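Type IV pilus assembly protein PilF (Thermus thermophilus HB8, PDB 5OIU) probably hydrolyses ATP as the hexameric motor that powers assembly of type IVa pili. Local coordinates at residues V15-E18 against A19-D23; V60-V63 against V64-G68. One frame throughout, in Å; residues are numbered along the deposited sequence.

Interaction 1: residues V15-E18 against A19-D23; sequences VIRE and AFLQD
R17 and L21 lie side by side on the last two turns of helix 6-22, pointing the same way, and their touch is purely aliphatic: CG of R17 meets CD1 of L21 at 4.0 Å. R17 sets this up by holding CG anti to its backbone N (chi1 -175°), which carries the chain forward beside its own carbonyl; the bend at chi3 then turns the rest of the arginine aside. Arginine suits such an exposed place, because its methylenes can lie against a leucine while the guanidinium stays at the surface. L21 also rests its CG on the carbonyl oxygen of R17, 3.4 Å away.

E18 and Q22 likewise lie side by side. The carboxylate and amide planes are nearly coplanar, 17° apart, yet OE1 of E18 stays 3.9 Å from NE2 of Q22, so the two are polar neighbours and not a bonded pair. Both chains bend at chi2, and CG of Q22 lies 3.3 Å from O of E18.

Beneath these pairs run the i to i+4 hydrogen bonds of the α-helix, which fix their spacing: the amides of A19, F20, L21 and Q22 donate to the carbonyls of V15, I16, R17 and E18. A19 N to V15 O, for example, is 2.7 Å. D23, with positive phi (61°), ends the helix in a Schellman motif, and its N bonds to O of F20.

The buried V15, I16 and A19 turn to the sheet. V15 and the small A19, which probably allows close approach of the helix, pack on I27 of strand 26-31; V15 also meets V38 and L40 of strand 36-42. The partly exposed F20 lies on I90 and V92 of strand 90-101, while R17, E18 and Q22 reach I90, Y49 and I42.

Interaction 2: residues V60-V63 against V64-G68; sequences VISV and VKIMG
V63 and M67 lie one turn apart on the α-helix 57-67, which packs against the six-stranded antiparallel sheet and helix 6-22, in the part of the chain that precedes the P-loop. Their side chains meet at a slant: CG1 of V63 sits beside its own carbonyl, leaning toward the next turn, and approaches SD of M67 at 4.1 Å. The thioether is flexible and apolar, and its bend at chi3 turns the methyl end away from the helix axis. M67 also touches V12 of helix 6-22 and V83 and Y85 of strand 79-87. V63 itself packs on Q9, and V64 on V12, so the β-branched valines give this flank a compact hydrocarbon surface toward helix 6-22.

I61 and K65 are also set obliquely, on another flank. Here CG2 of I61 meets CE of K65 at 3.8 Å, far out along the lysine, whose chain runs extended beyond CG. Lysine suits a buried place of this sort because four methylenes can lie among apolar neighbours while the ammonium is carried to polar partners: NZ makes a salt bridge with E105 of strand 104-111 and a hydrogen bond with O of N71, which together probably stabilise its charge.

S62 and I66 occupy the more open side, where the isoleucine leans on the loop residue I72, as does S62. All four carbonyls of 60-63 accept i to i+4 hydrogen bonds of the α-helix. V64 N to V60 O is 3.0 Å, while K65 N approaches I61 O at 2.9 Å along a less straight line, with an N-H...O angle of 147°.

In the fold
Interactions 1 and 2 come from two successive helices, 6-22 and 57-67, with centres about 17 Å apart. They touch directly where CD1 of I16 meets CE of M67 at 3.6 Å, an apolar contact that joins the end of the methionine to the flank of helix 6-22. Both helices rest on the six-stranded antiparallel sheet, I16 on L94 of strand 90-101 and M67 on strand 79-87, so I16 and M67 help bind the two helices and the sheet together. Neither contact contributes a residue to the nucleotide pocket, though the side chain of F20 in interaction 1 lies about 12 Å from a bound ATP.

Interaction 1: residues V15-E18 against A19-D23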
loop_
_atom_site.group_PDB
_atom_site.type_symbol
_atom_site.label_atom_id
_atom_site.label_comp_id
_atom_site.label_asym_id
_atom_site.label_seq_id
_atom_site.Cartn_x
_atom_site.Cartn_y
_atom_site.Cartn_z
ATOM N N VAL C 15 28.795 -17.810 -39.638
ATOM C CA VAL C 15 27.422 -17.597 -40.076
ATOM C C VAL C 15 27.105 -16.116 -40.019
ATOM O O VAL C 15 26.393 -15.591 -40.887
ATOM C CB VAL C 15 26.415 -18.464 -39.267
ATOM C CG1 VAL C 15 26.219 -17.981 -37.866
ATOM C CG2 VAL C 15 25.063 -18.515 -39.965
ATOM N N ILE C 16 27.687 -15.400 -39.059
ATOM C CA ILE C 16 27.501 -13.955 -39.020
ATOM C C ILE C 16 28.199 -13.297 -40.210
ATOM O O ILE C 16 27.606 -12.451 -40.894
ATOM C CB ILE C 16 27.964 -13.380 -37.666
ATOM C CG1 ILE C 16 27.314 -14.165 -36.518
ATOM C CG2 ILE C 16 27.639 -11.862 -37.569
ATOM C CD1 ILE C 16 27.355 -13.482 -35.153
ATOM N N ARG C 17 29.408 -13.703 -40.501
ATOM C CA ARG C 17 30.057 -13.190 -41.674
ATOM C C ARG C 17 29.197 -13.443 -42.883
ATOM O O ARG C 17 28.967 -12.561 -43.637
ATOM C CB ARG C 17 31.452 -13.761 -41.854
ATOM C CG ARG C 17 32.198 -13.152 -43.020
ATOM C CD ARG C 17 33.635 -13.579 -43.111
ATOM N NE ARG C 17 33.751 -15.017 -43.320
ATOM C CZ ARG C 17 34.183 -15.911 -42.427
ATOM N NH1 ARG C 17 34.560 -15.558 -41.213
ATOM N NH2 ARG C 17 34.226 -17.181 -42.768
ATOM N N GLU C 18 28.709 -14.651 -43.049
ATOM C CA GLU C 18 27.926 -14.991 -44.233
ATOM C C GLU C 18 26.597 -14.233 -44.282
ATOM O O GLU C 18 26.224 -13.690 -45.333
ATOM C CB GLU C 18 27.678 -16.499 -44.295
ATOM C CG GLU C 18 28.748 -17.284 -45.039
ATOM C CD GLU C 18 28.889 -16.882 -46.490
ATOM O OE1 GLU C 18 27.974 -16.196 -47.018
ATOM O OE2 GLU C 18 29.915 -17.270 -47.112
ATOM N N ALA C 19 25.855 -14.204 -43.166
ATOM C CA ALA C 19 24.622 -13.414 -43.107
ATOM C C ALA C 19 24.869 -11.965 -43.525
ATOM O O ALA C 19 24.138 -11.414 -44.360
ATOM C CB ALA C 19 24.017 -13.463 -41.700
ATOM N N PHE C 20 25.910 -11.336 -42.964
ATOM C CA PHE C 20 26.207 -9.945 -43.299
ATOM C C PHE C 20 26.459 -9.765 -44.797
ATOM O O PHE C 20 25.868 -8.885 -45.432
ATOM C CB PHE C 20 27.405 -9.451 -42.488
ATOM C CG PHE C 20 27.770 -8.024 -42.765
ATOM C CD1 PHE C 20 26.964 -6.988 -42.310
ATOM C CD2 PHE C 20 28.917 -7.713 -43.496
ATOM C CE1 PHE C 20 27.291 -5.666 -42.564
ATOM C CE2 PHE C 20 29.264 -6.381 -43.748
ATOM C CZ PHE C 20 28.446 -5.360 -43.289
ATOM N N LEU C 21 27.339 -10.583 -45.382
ATOM C CA LEU C 21 27.562 -10.493 -46.828
ATOM C C LEU C 21 26.322 -10.883 -47.633
ATOM O O LEU C 21 26.074 -10.319 -48.705
ATOM C CB LEU C 21 28.735 -11.372 -47.237
ATOM C CG LEU C 21 30.053 -11.082 -46.533
ATOM C CD1 LEU C 21 30.998 -12.262 -46.700
ATOM C CD2 LEU C 21 30.675 -9.782 -47.057
ATOM N N GLN C 22 25.535 -11.844 -47.148
ATOM C CA GLN C 22 24.313 -12.214 -47.854
ATOM C C GLN C 22 23.290 -11.087 -47.901
ATOM O O GLN C 22 22.362 -11.150 -48.723
ATOM C CB GLN C 22 23.659 -13.425 -47.188
ATOM C CG GLN C 22 24.184 -14.728 -47.691
ATOM C CD GLN C 22 24.209 -14.753 -49.195
ATOM O OE1 GLN C 22 23.259 -14.295 -49.860
ATOM N NE2 GLN C 22 25.301 -15.267 -49.749
ATOM N N ASP C 23 23.435 -10.074 -47.029
ATOM C CA ASP C 23 22.353 -9.151 -46.686
ATOM C C ASP C 23 21.155 -9.884 -46.057
ATOM O O ASP C 23 20.012 -9.445 -46.163
ATOM C CB ASP C 23 21.923 -8.330 -47.905
ATOM C CG ASP C 23 21.680 -6.885 -47.568
ATOM O OD1 ASP C 23 20.732 -6.615 -46.792
ATOM O OD2 ASP C 23 22.445 -6.021 -48.069
#

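Interaction 2: residues V60-V63 against V64-G68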
loop_
_atom_site.group_PDB
_atom_site.type_symbol
_atom_site.label_atom_id
_atom_site.label_comp_id
_atom_site.label_asym_id
_atom_site.label_seq_id
_atom_site.Cartn_x
_atom_site.Cartn_y
_atom_site.Cartn_z
ATOM N N VAL C 60 27.670 -23.909 -29.241
ATOM C CA VAL C 60 27.252 -22.811 -30.109
ATOM C C VAL C 60 26.408 -21.805 -29.329
ATOM O O VAL C 60 26.655 -20.590 -29.376
ATOM C CB VAL C 60 26.502 -23.367 -31.334
ATOM C CG1 VAL C 60 25.615 -22.309 -31.969
ATOM C CG2 VAL C 60 27.492 -23.880 -32.346
ATOM N N ILE C 61 25.410 -22.301 -28.584
ATOM C CA ILE C 61 24.564 -21.434 -27.766
ATOM C C ILE C 61 25.385 -20.705 -26.713
ATOM O O ILE C 61 25.035 -19.599 -26.295
ATOM C CB ILE C 61 23.419 -22.270 -27.149
ATOM C CG1 ILE C 61 22.391 -22.596 -28.221
ATOM C CG2 ILE C 61 22.718 -21.554 -25.987
ATOM C CD1 ILE C 61 21.492 -21.438 -28.546
ATOM N N SER C 62 26.490 -21.295 -26.270
ATOM C CA SER C 62 27.314 -20.619 -25.276
ATOM C C SER C 62 28.038 -19.428 -25.889
ATOM O O SER C 62 28.056 -18.337 -25.311
ATOM C CB SER C 62 28.304 -21.602 -24.658
ATOM O OG SER C 62 28.637 -21.205 -23.337
ATOM N N VAL C 63 28.636 -19.620 -27.069
ATOM C CA VAL C 63 29.320 -18.518 -27.748
ATOM C C VAL C 63 28.350 -17.378 -28.002
ATOM O O VAL C 63 28.652 -16.201 -27.766
ATOM C CB VAL C 63 29.950 -19.002 -29.065
ATOM C CG1 VAL C 63 30.588 -17.849 -29.782
ATOM C CG2 VAL C 63 30.966 -20.089 -28.790
ATOM N N VAL C 64 27.163 -17.723 -28.482
ATOM C CA VAL C 64 26.160 -16.728 -28.817
ATOM C C VAL C 64 25.651 -16.026 -27.558
ATOM O O VAL C 64 25.427 -14.806 -27.554
ATOM C CB VAL C 64 25.047 -17.428 -29.611
ATOM C CG1 VAL C 64 23.856 -16.573 -29.712
ATOM C CG2 VAL C 64 25.565 -17.779 -30.980
ATOM N N LYS C 65 25.495 -16.777 -26.459
ATOM C CA LYS C 65 25.034 -16.185 -25.206
ATOM C C LYS C 65 26.069 -15.226 -24.645
ATOM O O LYS C 65 25.727 -14.114 -24.223
ATOM C CB LYS C 65 24.711 -17.267 -24.175
ATOM C CG LYS C 65 23.261 -17.655 -24.126
ATOM C CD LYS C 65 23.000 -18.595 -22.989
ATOM C CE LYS C 65 21.671 -19.290 -23.152
ATOM N NZ LYS C 65 21.275 -19.927 -21.869
ATOM N N ILE C 66 27.341 -15.640 -24.622
ATOM C CA ILE C 66 28.386 -14.763 -24.105
ATOM C C ILE C 66 28.482 -13.503 -24.950
ATOM O O ILE C 66 28.687 -12.404 -24.425
ATOM C CB ILE C 66 29.734 -15.500 -24.034
ATOM C CG1 ILE C 66 29.780 -16.389 -22.804
ATOM C CG2 ILE C 66 30.878 -14.508 -23.938
ATOM C CD1 ILE C 66 30.756 -17.504 -22.947
ATOM N N MET C 67 28.325 -13.642 -26.271
ATOM C CA MET C 67 28.350 -12.478 -27.152
ATOM C C MET C 67 27.259 -11.480 -26.797
ATOM O O MET C 67 27.451 -10.266 -26.944
ATOM C CB MET C 67 28.194 -12.909 -28.609
ATOM C CG MET C 67 29.492 -13.279 -29.309
ATOM S SD MET C 67 29.210 -14.138 -30.871
ATOM C CE MET C 67 28.730 -12.768 -31.893
ATOM N N GLY C 68 26.107 -11.961 -26.341
ATOM C CA GLY C 68 25.031 -11.065 -25.998
ATOM C C GLY C 68 24.927 -10.747 -24.531
ATOM O O GLY C 68 23.969 -10.073 -24.131
#